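PDB 4A35: mitochondrial enolase superfamily member 1 from Homo sapiens, which catalyses the magnesium-dependent dehydration of L-fuconate to 2-keto-3-deoxy-L-fuconate, a step in the breakdown of L-fucose. Local coordinates for residues Val15-Ser20 against Thr417-Glu422; Pro33-Ala38 against Asp390-His395; Trp256-Ala261 against His288-Lys293; Ile276-Ser281 against Gly305-Asn310. One frame throughout, in Å; residues are numbered along the deposited sequence. Where two conformers were deposited one is given.

Contact 1 (Val15-Ser20 against Thr417-Glu422); sequences VRFPTS and TEMKEE. With EDO (1,2-ethanediol), chain E; EDO (1,2-ethanediol), chain D.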
loop_
_atom_site.group_PDB
_atom_site.type_symbol
_atom_site.label_atom_id
_atom_site.label_comp_id
_atom_site.label_asym_id
_atom_site.label_seq_id
_atom_site.Cartn_x
_atom_site.Cartn_y
_atom_site.Cartn_z
ATOM N N VAL A 15 5.117 -6.523 -20.440
ATOM C CA VAL A 15 5.120 -5.775 -21.710
ATOM C C VAL A 15 5.566 -4.345 -21.429
ATOM O O VAL A 15 4.990 -3.708 -20.559
ATOM C CB VAL A 15 3.726 -5.822 -22.411
ATOM C CG1 VAL A 15 3.780 -5.217 -23.808
ATOM C CG2 VAL A 15 3.197 -7.254 -22.473
ATOM N N ARG A 16 6.600 -3.849 -22.121
ATOM C CA ARG A 16 7.107 -2.523 -21.812
ATOM C C ARG A 16 7.320 -1.715 -23.042
ATOM O O ARG A 16 7.847 -2.206 -24.032
ATOM C CB ARG A 16 8.454 -2.615 -21.015
ATOM C CG ARG A 16 8.338 -3.417 -19.698
ATOM C CD ARG A 16 9.645 -3.385 -18.913
ATOM N NE ARG A 16 9.572 -4.360 -17.820
ATOM C CZ ARG A 16 10.389 -4.393 -16.775
ATOM N NH1 ARG A 16 11.349 -3.480 -16.642
ATOM N NH2 ARG A 16 10.240 -5.317 -15.845
ATOM N N PHE A 17 6.841 -0.460 -22.989
ATOM C CA PHE A 17 7.013 0.471 -24.088
ATOM C C PHE A 17 8.092 1.481 -23.677
ATOM O O PHE A 17 8.022 2.080 -22.595
ATOM C CB PHE A 17 5.669 1.124 -24.516
ATOM C CG PHE A 17 4.645 0.083 -24.946
ATOM C CD1 PHE A 17 4.588 -0.360 -26.268
ATOM C CD2 PHE A 17 3.777 -0.496 -24.011
ATOM C CE1 PHE A 17 3.690 -1.370 -26.656
ATOM C CE2 PHE A 17 2.875 -1.508 -24.398
ATOM C CZ PHE A 17 2.840 -1.940 -25.716
ATOM N N PRO A 18 9.031 1.777 -24.606
ATOM C CA PRO A 18 10.148 2.700 -24.264
ATOM C C PRO A 18 9.765 4.188 -24.379
ATOM O O PRO A 18 10.408 4.974 -25.067
ATOM C CB PRO A 18 11.240 2.301 -25.253
ATOM C CG PRO A 18 10.438 1.799 -26.500
ATOM C CD PRO A 18 9.244 1.088 -25.907
ATOM N N THR A 19 8.720 4.593 -23.689
ATOM C CA THR A 19 8.213 5.964 -23.829
ATOM C C THR A 19 9.209 7.019 -23.269
ATOM O O THR A 19 9.181 8.161 -23.747
ATOM C CB THR A 19 6.808 6.097 -23.259
ATOM O OG1 THR A 19 6.815 5.585 -21.972
ATOM C CG2 THR A 19 5.752 5.317 -24.072
ATOM N N SER A 20 10.157 6.615 -22.377
ATOM C CA SER A 20 11.178 7.527 -21.820
ATOM C C SER A 20 12.120 8.025 -22.950
ATOM O O SER A 20 12.688 9.129 -22.866
ATOM C CB SER A 20 11.990 6.842 -20.722
ATOM O OG SER A 20 12.775 5.777 -21.217
ATOM N N THR A 417 -9.593 -4.528 -23.237
ATOM C CA THR A 417 -8.274 -4.868 -22.631
ATOM C C THR A 417 -7.357 -5.599 -23.640
ATOM O O THR A 417 -6.148 -5.706 -23.420
ATOM C CB THR A 417 -8.491 -5.840 -21.437
ATOM O OG1 THR A 417 -9.447 -6.797 -21.897
ATOM C CG2 THR A 417 -9.043 -5.160 -20.180
ATOM N N GLU A 418 -7.956 -6.229 -24.665
ATOM C CA GLU A 418 -7.208 -7.081 -25.568
ATOM C C GLU A 418 -6.107 -6.340 -26.346
ATOM O O GLU A 418 -6.363 -5.314 -26.977
ATOM C CB GLU A 418 -8.136 -7.803 -26.554
ATOM C CG GLU A 418 -7.395 -8.866 -27.352
ATOM C CD GLU A 418 -8.347 -9.846 -27.995
ATOM O OE1 GLU A 418 -9.569 -9.779 -27.715
ATOM O OE2 GLU A 418 -7.875 -10.614 -28.857
ATOM N N MET A 419 -4.855 -6.880 -26.252
ATOM C CA MET A 419 -3.760 -6.266 -26.983
ATOM C C MET A 419 -3.478 -7.052 -28.230
ATOM O O MET A 419 -3.738 -8.256 -28.291
ATOM C CB MET A 419 -2.510 -6.138 -26.112
ATOM C CG MET A 419 -2.752 -5.183 -24.933
ATOM S SD MET A 419 -1.264 -4.942 -23.883
ATOM C CE MET A 419 -0.306 -3.752 -24.947
ATOM N N LYS A 420 -2.886 -6.387 -29.214
ATOM C CA LYS A 420 -2.440 -7.023 -30.440
ATOM C C LYS A 420 -1.248 -7.956 -30.100
ATOM O O LYS A 420 -0.261 -7.503 -29.499
ATOM C CB LYS A 420 -2.047 -5.960 -31.494
ATOM C CG LYS A 420 -3.234 -5.182 -32.049
ATOM C CD LYS A 420 -2.773 -4.173 -33.057
ATOM C CE LYS A 420 -3.938 -3.292 -33.499
ATOM N NZ LYS A 420 -3.441 -2.170 -34.330
ATOM N N GLU A 421 -1.369 -9.256 -30.424
ATOM C CA GLU A 421 -0.298 -10.204 -30.099
ATOM C C GLU A 421 1.043 -9.804 -30.723
ATOM O O GLU A 421 2.045 -9.970 -30.043
ATOM C CB GLU A 421 -0.683 -11.662 -30.395
ATOM C CG GLU A 421 -1.589 -12.205 -29.287
ATOM C CD GLU A 421 -0.922 -12.428 -27.935
ATOM O OE1 GLU A 421 0.223 -12.930 -27.918
ATOM O OE2 GLU A 421 -1.539 -12.113 -26.891
ATOM N N GLU A 422 1.073 -9.234 -31.965
ATOM C CA GLU A 422 2.334 -8.745 -32.573
ATOM C C GLU A 422 2.963 -7.632 -31.666
ATOM O O GLU A 422 4.173 -7.698 -31.381
ATOM C CB GLU A 422 2.103 -8.234 -34.016
HETATM C C1 EDO E . 11.779 11.708 -20.840
HETATM O O1 EDO E . 12.298 10.418 -20.523
HETATM C C2 EDO E . 10.278 11.575 -21.104
HETATM O O2 EDO E . 10.090 10.667 -22.180
HETATM C C1 EDO D . 13.135 -1.580 -19.303
HETATM O O1 EDO D . 12.108 -1.270 -18.355
HETATM C C2 EDO D . 14.473 -1.981 -18.601
HETATM O O2 EDO D . 14.647 -1.297 -17.358
#

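Contact 2 (Pro33-Ala38 against Asp390-His395); sequences PDYSAA and DHLHEH. With EDO (1,2-ethanediol), chain F.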
loop_
_atom_site.group_PDB
_atom_site.type_symbol
_atom_site.label_atom_id
_atom_site.label_comp_id
_atom_site.label_asym_id
_atom_site.label_seq_id
_atom_site.Cartn_x
_atom_site.Cartn_y
_atom_site.Cartn_z
ATOM N N PRO A 33 9.378 7.753 -17.319
ATOM C CA PRO A 33 8.624 6.494 -17.290
ATOM C C PRO A 33 8.720 5.755 -18.618
ATOM O O PRO A 33 8.781 6.366 -19.675
ATOM C CB PRO A 33 7.184 6.961 -17.034
ATOM C CG PRO A 33 7.125 8.332 -17.641
ATOM C CD PRO A 33 8.463 8.917 -17.242
ATOM N N ASP A 34 8.667 4.423 -18.536
ATOM C CA ASP A 34 8.506 3.523 -19.664
ATOM C C ASP A 34 7.138 2.878 -19.431
ATOM O O ASP A 34 7.011 1.930 -18.636
ATOM C CB ASP A 34 9.649 2.483 -19.713
ATOM C CG ASP A 34 10.973 3.089 -20.133
ATOM O OD1 ASP A 34 10.977 3.878 -21.078
ATOM O OD2 ASP A 34 12.021 2.745 -19.505
ATOM N N TYR A 35 6.109 3.421 -20.067
ATOM C CA TYR A 35 4.744 2.915 -19.912
ATOM C C TYR A 35 4.722 1.419 -20.188
ATOM O O TYR A 35 5.090 0.950 -21.278
ATOM C CB TYR A 35 3.815 3.656 -20.881
ATOM C CG TYR A 35 3.476 5.078 -20.493
ATOM C CD1 TYR A 35 4.068 5.689 -19.380
ATOM C CD2 TYR A 35 2.567 5.823 -21.238
ATOM C CE1 TYR A 35 3.749 7.011 -19.019
ATOM C CE2 TYR A 35 2.216 7.127 -20.864
ATOM C CZ TYR A 35 2.777 7.697 -19.728
ATOM O OH TYR A 35 2.450 8.987 -19.373
ATOM N N SER A 36 4.248 0.672 -19.212
ATOM C CA SER A 36 4.277 -0.784 -19.254
ATOM C C SER A 36 3.025 -1.414 -18.671
ATOM O O SER A 36 2.222 -0.740 -17.996
ATOM C CB SER A 36 5.492 -1.278 -18.457
ATOM O OG SER A 36 6.678 -0.762 -19.031
ATOM N N ALA A 37 2.908 -2.748 -18.858
ATOM C CA ALA A 37 1.786 -3.464 -18.282
ATOM C C ALA A 37 2.115 -4.916 -18.024
ATOM O O ALA A 37 2.917 -5.537 -18.753
ATOM C CB ALA A 37 0.575 -3.399 -19.252
ATOM N N ALA A 38 1.492 -5.465 -16.977
ATOM C CA ALA A 38 1.456 -6.928 -16.784
ATOM C C ALA A 38 0.204 -7.365 -17.580
ATOM O O ALA A 38 -0.914 -6.910 -17.274
ATOM C CB ALA A 38 1.342 -7.272 -15.296
ATOM N N ASP A 390 -2.826 10.668 -25.822
ATOM C CA ASP A 390 -2.691 10.150 -27.205
ATOM C C ASP A 390 -1.659 9.000 -27.421
ATOM O O ASP A 390 -1.346 8.690 -28.575
ATOM C CB ASP A 390 -2.315 11.308 -28.172
ATOM C CG ASP A 390 -1.001 12.038 -27.844
ATOM O OD1 ASP A 390 -0.591 12.035 -26.651
ATOM O OD2 ASP A 390 -0.422 12.674 -28.764
ATOM N N HIS A 391 -1.215 8.365 -26.328
ATOM C CA HIS A 391 -0.222 7.281 -26.304
ATOM C C HIS A 391 -0.768 5.849 -26.596
ATOM O O HIS A 391 -1.750 5.452 -25.963
ATOM C CB HIS A 391 0.424 7.230 -24.884
ATOM C CG HIS A 391 1.596 8.140 -24.631
ATOM N ND1 HIS A 391 1.449 9.528 -24.565
ATOM C CD2 HIS A 391 2.870 7.821 -24.300
ATOM C CE1 HIS A 391 2.641 9.997 -24.245
ATOM N NE2 HIS A 391 3.530 9.004 -24.070
ATOM N N LEU A 392 -0.066 5.045 -27.485
ATOM C CA LEU A 392 -0.136 3.573 -27.542
ATOM C C LEU A 392 -1.457 2.862 -27.833
ATOM O O LEU A 392 -1.535 1.619 -27.704
ATOM C CB LEU A 392 0.385 3.045 -26.165
ATOM C CG LEU A 392 1.788 3.569 -25.694
ATOM C CD1 LEU A 392 2.116 3.078 -24.248
ATOM C CD2 LEU A 392 2.899 3.214 -26.713
ATOM N N HIS A 393 -2.462 3.588 -28.262
ATOM C CA HIS A 393 -3.748 2.987 -28.633
ATOM C C HIS A 393 -3.626 2.000 -29.810
ATOM O O HIS A 393 -4.415 1.059 -29.865
ATOM C CB HIS A 393 -4.782 4.070 -28.986
ATOM C CG HIS A 393 -4.950 5.072 -27.888
ATOM N ND1 HIS A 393 -5.585 4.742 -26.700
ATOM C CD2 HIS A 393 -4.429 6.319 -27.774
ATOM C CE1 HIS A 393 -5.484 5.814 -25.926
ATOM N NE2 HIS A 393 -4.807 6.796 -26.540
ATOM N N GLU A 394 -2.610 2.169 -30.694
ATOM C CA GLU A 394 -2.365 1.288 -31.853
ATOM C C GLU A 394 -2.009 -0.166 -31.405
ATOM O O GLU A 394 -2.062 -1.082 -32.230
ATOM C CB GLU A 394 -1.254 1.862 -32.782
ATOM C CG GLU A 394 0.156 1.967 -32.185
ATOM C CD GLU A 394 0.459 3.187 -31.323
ATOM O OE1 GLU A 394 -0.489 3.903 -30.935
ATOM O OE2 GLU A 394 1.656 3.455 -31.071
ATOM N N HIS A 395 -1.696 -0.374 -30.100
ATOM C CA HIS A 395 -1.332 -1.708 -29.606
ATOM C C HIS A 395 -2.543 -2.467 -29.056
ATOM O O HIS A 395 -2.411 -3.639 -28.697
ATOM C CB HIS A 395 -0.215 -1.624 -28.552
ATOM C CG HIS A 395 1.023 -0.939 -29.059
ATOM N ND1 HIS A 395 1.730 -1.434 -30.137
ATOM C CD2 HIS A 395 1.603 0.215 -28.657
ATOM C CE1 HIS A 395 2.729 -0.592 -30.339
ATOM N NE2 HIS A 395 2.725 0.388 -29.457
HETATM C C1 EDO F . 14.405 2.654 -22.007
HETATM O O1 EDO F . 14.329 2.523 -20.605
HETATM C C2 EDO F . 15.890 2.537 -22.369
HETATM O O2 EDO F . 16.340 1.258 -21.904
#

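Contact 3 (Trp256-Ala261 against His288-Lys293); sequences WDVPEA and HATISK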
loop_
_atom_site.group_PDB
_atom_site.type_symbol
_atom_site.label_atom_id
_atom_site.label_comp_id
_atom_site.label_asym_id
_atom_site.label_seq_id
_atom_site.Cartn_x
_atom_site.Cartn_y
_atom_site.Cartn_z
ATOM N N TRP A 256 4.441 17.924 -3.232
ATOM C CA TRP A 256 4.552 18.869 -2.133
ATOM C C TRP A 256 4.152 18.389 -0.766
ATOM O O TRP A 256 3.366 17.441 -0.640
ATOM C CB TRP A 256 3.678 20.117 -2.481
ATOM C CG TRP A 256 3.950 20.750 -3.833
ATOM C CD1 TRP A 256 5.170 21.078 -4.361
ATOM C CD2 TRP A 256 2.963 21.214 -4.784
ATOM N NE1 TRP A 256 5.006 21.672 -5.607
ATOM C CE2 TRP A 256 3.662 21.835 -5.850
ATOM C CE3 TRP A 256 1.553 21.193 -4.824
ATOM C CZ2 TRP A 256 2.996 22.382 -6.965
ATOM C CZ3 TRP A 256 0.896 21.843 -5.864
ATOM C CH2 TRP A 256 1.612 22.387 -6.948
ATOM N N ASP A 257 4.753 19.030 0.278
ATOM C CA ASP A 257 4.290 18.926 1.648
ATOM C C ASP A 257 3.053 19.845 1.738
ATOM O O ASP A 257 2.795 20.626 0.806
ATOM C CB ASP A 257 5.397 19.278 2.673
ATOM C CG ASP A 257 6.463 18.182 2.780
ATOM O OD1 ASP A 257 6.377 17.173 2.025
ATOM O OD2 ASP A 257 7.360 18.321 3.615
ATOM N N VAL A 258 2.290 19.765 2.830
ATOM C CA VAL A 258 1.007 20.461 2.896
ATOM C C VAL A 258 1.179 22.015 2.818
ATOM O O VAL A 258 0.583 22.624 1.924
ATOM C CB VAL A 258 0.195 19.978 4.133
ATOM C CG1 VAL A 258 -0.992 20.902 4.447
ATOM C CG2 VAL A 258 -0.276 18.529 3.927
ATOM N N PRO A 259 1.973 22.683 3.699
ATOM C CA PRO A 259 2.101 24.148 3.582
ATOM C C PRO A 259 2.708 24.551 2.229
ATOM O O PRO A 259 2.245 25.521 1.618
ATOM C CB PRO A 259 3.024 24.513 4.765
ATOM C CG PRO A 259 2.823 23.384 5.739
ATOM C CD PRO A 259 2.732 22.183 4.868
ATOM N N GLU A 260 3.702 23.781 1.748
ATOM C CA GLU A 260 4.348 24.025 0.451
ATOM C C GLU A 260 3.333 24.005 -0.703
ATOM O O GLU A 260 3.420 24.871 -1.580
ATOM C CB GLU A 260 5.432 22.972 0.210
ATOM C CG GLU A 260 6.102 23.045 -1.147
ATOM C CD GLU A 260 7.062 21.904 -1.401
ATOM O OE1 GLU A 260 6.918 20.826 -0.764
ATOM O OE2 GLU A 260 7.975 22.102 -2.238
ATOM N N ALA A 261 2.378 23.053 -0.693
ATOM C CA ALA A 261 1.355 22.973 -1.756
ATOM C C ALA A 261 0.517 24.259 -1.790
ATOM O O ALA A 261 0.226 24.788 -2.861
ATOM C CB ALA A 261 0.440 21.792 -1.534
ATOM N N HIS A 288 -4.878 16.520 2.097
ATOM C CA HIS A 288 -5.693 16.972 0.970
ATOM C C HIS A 288 -6.808 17.893 1.463
ATOM O O HIS A 288 -7.020 18.967 0.857
ATOM C CB HIS A 288 -6.243 15.792 0.151
ATOM C CG HIS A 288 -5.260 15.296 -0.867
ATOM N ND1 HIS A 288 -4.242 14.425 -0.523
ATOM C CD2 HIS A 288 -5.154 15.590 -2.189
ATOM C CE1 HIS A 288 -3.563 14.196 -1.650
ATOM N NE2 HIS A 288 -4.072 14.865 -2.671
ATOM N N ALA A 289 -7.456 17.543 2.614
ATOM C CA ALA A 289 -8.480 18.407 3.203
ATOM C C ALA A 289 -7.888 19.753 3.638
ATOM O O ALA A 289 -8.502 20.785 3.416
ATOM C CB ALA A 289 -9.161 17.707 4.390
ATOM N N THR A 290 -6.677 19.766 4.250
ATOM C CA THR A 290 -6.046 21.043 4.643
ATOM C C THR A 290 -5.811 21.953 3.396
ATOM O O THR A 290 -6.103 23.161 3.445
ATOM C CB THR A 290 -4.738 20.781 5.440
ATOM O OG1 THR A 290 -5.078 20.075 6.615
ATOM C CG2 THR A 290 -4.003 22.086 5.817
ATOM N N ILE A 291 -5.315 21.370 2.297
ATOM C CA ILE A 291 -5.014 22.111 1.063
ATOM C C ILE A 291 -6.336 22.569 0.442
ATOM O O ILE A 291 -6.445 23.720 0.043
ATOM C CB ILE A 291 -4.178 21.243 0.111
ATOM C CG1 ILE A 291 -2.797 20.912 0.759
ATOM C CG2 ILE A 291 -4.011 21.923 -1.291
ATOM C CD1 ILE A 291 -2.018 19.625 0.142
ATOM N N SER A 292 -7.337 21.686 0.407
ATOM C CA SER A 292 -8.652 22.045 -0.131
ATOM C C SER A 292 -9.231 23.275 0.614
ATOM O O SER A 292 -9.655 24.244 -0.048
ATOM C CB SER A 292 -9.616 20.861 -0.051
ATOM O OG SER A 292 -10.851 21.179 -0.691
ATOM N N LYS A 293 -9.220 23.272 1.979
ATOM C CA LYS A 293 -9.793 24.410 2.709
ATOM C C LYS A 293 -9.050 25.708 2.383
ATOM O O LYS A 293 -9.675 26.760 2.263
ATOM C CB LYS A 293 -9.797 24.151 4.225
ATOM C CG LYS A 293 -10.838 23.091 4.600
ATOM C CD LYS A 293 -10.910 22.894 6.128
ATOM C CE LYS A 293 -11.790 21.729 6.548
ATOM N NZ LYS A 293 -11.265 20.441 6.022
#

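Contact 4 (Ile276-Ser281 against Gly305-Asn310); sequences IEEPTS and GEQCHN. With MG (magnesium ion), chain B.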
loop_
_atom_site.group_PDB
_atom_site.type_symbol
_atom_site.label_atom_id
_atom_site.label_comp_id
_atom_site.label_asym_id
_atom_site.label_seq_id
_atom_site.Cartn_x
_atom_site.Cartn_y
_atom_site.Cartn_z
ATOM N N ILE A 276 -6.231 21.502 -8.834
ATOM C CA ILE A 276 -4.851 21.058 -8.576
ATOM C C ILE A 276 -4.956 19.576 -8.212
ATOM O O ILE A 276 -5.653 19.202 -7.237
ATOM C CB ILE A 276 -4.011 21.886 -7.535
ATOM C CG1 ILE A 276 -2.621 21.163 -7.368
ATOM C CG2 ILE A 276 -4.702 21.967 -6.142
ATOM C CD1 ILE A 276 -1.643 21.231 -8.678
ATOM N N GLU A 277 -4.302 18.747 -9.023
ATOM C CA GLU A 277 -4.361 17.307 -8.860
ATOM C C GLU A 277 -3.121 16.803 -8.068
ATOM O O GLU A 277 -1.987 17.239 -8.322
ATOM C CB GLU A 277 -4.455 16.673 -10.251
ATOM C CG GLU A 277 -4.429 15.143 -10.270
ATOM C CD GLU A 277 -4.664 14.635 -11.691
ATOM O OE1 GLU A 277 -5.324 15.372 -12.459
ATOM O OE2 GLU A 277 -4.311 13.467 -11.998
ATOM N N GLU A 278 -3.351 15.812 -7.158
ATOM C CA GLU A 278 -2.339 15.203 -6.310
ATOM C C GLU A 278 -1.355 16.242 -5.725
ATOM O O GLU A 278 -0.138 16.138 -5.943
ATOM C CB GLU A 278 -1.581 14.107 -7.069
ATOM C CG GLU A 278 -2.442 12.900 -7.373
ATOM C CD GLU A 278 -1.552 11.682 -7.450
ATOM O OE1 GLU A 278 -0.758 11.595 -8.425
ATOM O OE2 GLU A 278 -1.631 10.829 -6.537
ATOM N N PRO A 279 -1.841 17.284 -5.010
ATOM C CA PRO A 279 -0.890 18.266 -4.434
ATOM C C PRO A 279 0.089 17.624 -3.439
ATOM O O PRO A 279 1.185 18.139 -3.254
ATOM C CB PRO A 279 -1.807 19.288 -3.753
ATOM C CG PRO A 279 -3.082 18.481 -3.392
ATOM C CD PRO A 279 -3.241 17.623 -4.654
ATOM N N THR A 280 -0.282 16.485 -2.797
ATOM C CA THR A 280 0.629 15.872 -1.831
ATOM C C THR A 280 0.485 14.344 -1.924
ATOM O O THR A 280 -0.150 13.839 -2.889
ATOM C CB THR A 280 0.380 16.439 -0.404
ATOM O OG1 THR A 280 1.474 16.071 0.406
ATOM C CG2 THR A 280 -0.972 15.952 0.244
ATOM N N SER A 281 1.087 13.650 -0.962
ATOM C CA SER A 281 1.062 12.174 -0.824
ATOM C C SER A 281 -0.382 11.623 -1.087
ATOM O O SER A 281 -1.338 12.143 -0.491
ATOM C CB SER A 281 1.541 11.764 0.560
ATOM O OG SER A 281 1.182 10.416 0.822
ATOM N N GLY A 305 -6.608 10.804 -6.586
ATOM C CA GLY A 305 -7.100 9.444 -6.664
ATOM C C GLY A 305 -6.376 8.455 -7.544
ATOM O O GLY A 305 -6.551 7.258 -7.326
ATOM N N GLU A 306 -5.641 8.910 -8.574
ATOM C CA GLU A 306 -5.019 7.935 -9.474
ATOM C C GLU A 306 -4.109 6.895 -8.758
ATOM O O GLU A 306 -4.020 5.788 -9.275
ATOM C CB GLU A 306 -4.200 8.623 -10.573
ATOM C CG GLU A 306 -2.880 9.171 -10.102
ATOM C CD GLU A 306 -2.203 9.936 -11.205
ATOM O OE1 GLU A 306 -2.865 10.836 -11.763
ATOM O OE2 GLU A 306 -1.049 9.610 -11.551
ATOM N N GLN A 307 -3.428 7.247 -7.590
ATOM C CA GLN A 307 -2.584 6.295 -6.886
ATOM C C GLN A 307 -3.216 5.916 -5.546
ATOM O O GLN A 307 -2.562 5.269 -4.718
ATOM C CB GLN A 307 -1.147 6.853 -6.684
ATOM C CG GLN A 307 -0.362 6.886 -8.018
ATOM C CD GLN A 307 1.118 6.583 -7.858
ATOM O OE1 GLN A 307 1.987 7.432 -8.122
ATOM N NE2 GLN A 307 1.456 5.333 -7.571
ATOM N N CYS A 308 -4.488 6.369 -5.311
ATOM C CA CYS A 308 -5.237 6.033 -4.121
ATOM C C CYS A 308 -5.439 4.507 -4.098
ATOM O O CYS A 308 -6.077 3.980 -5.018
ATOM C CB CYS A 308 -6.561 6.763 -4.147
ATOM S SG CYS A 308 -7.594 6.322 -2.773
ATOM N N HIS A 309 -4.822 3.810 -3.177
ATOM C CA HIS A 309 -4.739 2.340 -3.245
ATOM C C HIS A 309 -6.009 1.484 -3.077
ATOM O O HIS A 309 -6.031 0.355 -3.601
ATOM C CB HIS A 309 -3.568 1.795 -2.385
ATOM C CG HIS A 309 -3.641 2.126 -0.925
ATOM N ND1 HIS A 309 -4.387 1.354 -0.059
ATOM C CD2 HIS A 309 -3.084 3.146 -0.235
ATOM C CE1 HIS A 309 -4.240 1.896 1.137
ATOM N NE2 HIS A 309 -3.500 2.992 1.086
ATOM N N ASN A 310 -7.042 1.953 -2.353
ATOM C CA ASN A 310 -8.246 1.122 -2.220
ATOM C C ASN A 310 -9.405 2.019 -1.806
ATOM O O ASN A 310 -9.225 3.238 -1.611
ATOM C CB ASN A 310 -8.033 -0.099 -1.280
ATOM C CG ASN A 310 -7.743 0.233 0.173
ATOM O OD1 ASN A 310 -8.205 1.261 0.695
ATOM N ND2 ASN A 310 -6.905 -0.586 0.818
HETATM MG MG MG B . -2.308 12.723 -12.387
HETATM O O HOH W 1 -5.076 11.609 -9.351
HETATM O O HOH W 2 -3.902 9.615 -5.943
HETATM O O HOH W 3 1.094 10.077 -9.591
HETATM O O HOH W 4 -1.397 12.990 -10.687
HETATM O O HOH W 5 -0.345 11.584 -13.209
HETATM O O HOH W 6 -2.642 12.227 -14.256
#

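Contact 1 (Val15-Ser20 against Thr417-Glu422)
F17 meets M419 some way from the polar end of residues 15-20, where O1 of a 1,2-ethanediol, probably from the crystallisation liquor, gives a proton to S20 O at 2.7 Å. A second ethanediol takes a bond from R16 NH1 to its O1, 2.9 Å and nearly straight at 163°, at the edge of the guanidinium and in its plane. R16 also forms salt bridges with D14 and E64.

Across the contact itself the meeting is apolar. M419 and F17 come from opposite directions. The thioether is bent at its last torsion (chi3 78°), and this turns the methyl CE to the edge of the phenyl ring. CE lies 3.7 Å from F17 CZ and 3.9 Å from F17 CE2. V15 stands further off, with CG1 4.5 Å from M419 CE. All three residues are buried.

V424 touches both V15 and M419, and F396 also packs on M419. Residues 417-422 lie beside the end of strand 7-16, an outer strand of the three-stranded antiparallel sheet, with Y39 of the neighbouring strand bonded to M419 N. This return of the C-terminal chain to the N-terminal capping domain is a feature of the mandelate racemase/muconate lactonizing enzyme fold.

Contact 2 (Pro33-Ala38 against Asp390-His395)
Y35 meets H391 and L392 where the N-terminal capping domain faces the loop after strand 386-388, as in the two-domain fold of the mandelate racemase family. Y35 CE2 sits over one face of the H391 imidazole, 3.6 Å from H391 CD2 and displaced toward the ring's rim. The two ring planes are 40° apart and their centroids 5.0 Å, so the pair is oblique. H391 was modelled in two conformers, so this ring geometry, which belongs to one of them, is less certain.

L392 CD1 lies 3.8 Å from Y35 CB, at the edge of the phenol ring. L392 has a positive phi (61°), unlike its neighbours. Its carbonyl O accepts H395 N at 3.1 Å, which closes the 3-10 turn.

Further out, F57 meets the Y35 ring edge-to-face, and Y35 N is bonded to T19 OG1. The H395 ring stacks on F17, and H395 ND1 bonds to S423 OG. Y35 probably binds substrate, as in relatives, and its side chain is about 9 Å from a bound magnesium ion. Next to it, D34 OD1 is hydrogen-bonded to S20 OG, and D34 OD2 accepts a bond from O1 of an ethanediol at 2.6 Å.

Contact 3 (Trp256-Ala261 against His288-Lys293)
W256 leads into V258 and A261, which meet T290 and I291 of the next helix. The indole of W256 turns to W264 instead, and W256 O is hydrogen-bonded to T280 OG1. D257 stands at the N-cap position of helix 258-268, yet its carboxylate makes no capping bond. That group serves the dimer: OD1 bonds to Y155 N and OD2 to T157 OG1 of the second subunit. D257 N is held from within its own helix by E260 OE1 at 3.0 Å, with an angle of 165°. The donor comes to the anti side of the carboxylate, somewhat out of its plane.

V258 carries the first part of the contact. Its CG1 is anti to the backbone N (chi1 166°) and meets T290 CG2 at 3.5 Å, the two side chains crossing at about a right angle. The T290 hydroxyl is bonded to L286 O of its own helix. The same V258 CG1 is 4.1 Å from I291 CG1, and V258 O lies 4.0 Å from that I291 atom too.

One turn on, A261 presents only a methyl. I291 reaches it with the end of its chain, CD1 being 3.7 Å from A261 CB. No hydrogen bond crosses the contact. These are successive outer helices of the TIM-type beta/alpha barrel of the enolase superfamily, packed side by side, with I291 also on I302 of strand 301-304 and on T280.

Contact 4 (Ile276-Ser281 against Gly305-Asn310)
E277 is extended, with CG anti to the backbone N (chi1 176°), while E306 has CG between its N and carbonyl carbon (chi1 75°). These torsions bring E277 OE2 and E306 OE1 to one magnesium ion, at 2.2 Å and 2.1 Å. This is the metal site of the mandelate racemase family, at the C-terminal ends of the barrel strands. The metal holds these oxygens 3.0 Å apart. D251 is the third protein ligand, and waters 4, 5 and 6 complete six-fold coordination. K221 salt-bridges E277 OE1.

The side chain of second-shell E278 crosses that of E306 at about a right angle, with carboxylate planes 23° apart. E278 OE1 is 3.5 Å from E306 CD. Water 3 can donate to both E278 OE1 and E306 OE2, which probably eases their repulsion. Water 4, on the metal, donates to E278 OE1. Q254 bonds both E278 OE2 and Q307 OE1. Water 2 donates to E278 OE2 at 2.6 Å and accepts Q307 N at 2.9 Å.

From the N terminus, the chain passes residues 15-20 and then 33-38, which open contacts 1 and 2 on neighbouring strands of the capping domain. It then enters the barrel. Contacts 3 and 4 interleave there: 256-261 comes first, then 276-281, 288-293 and 305-310, so their two loops cross. Both lie inside the loops closed later by 390-395 and 417-422, with contact 2 nested in contact 1. The first pair has centres 6 Å apart and joins the late part of the chain to the capping domain. Contacts 3 and 4, centres 12 Å apart, tie a helix pair on the barrel's outside to the metal-binding ends of its strands and the loop after strand 301-304.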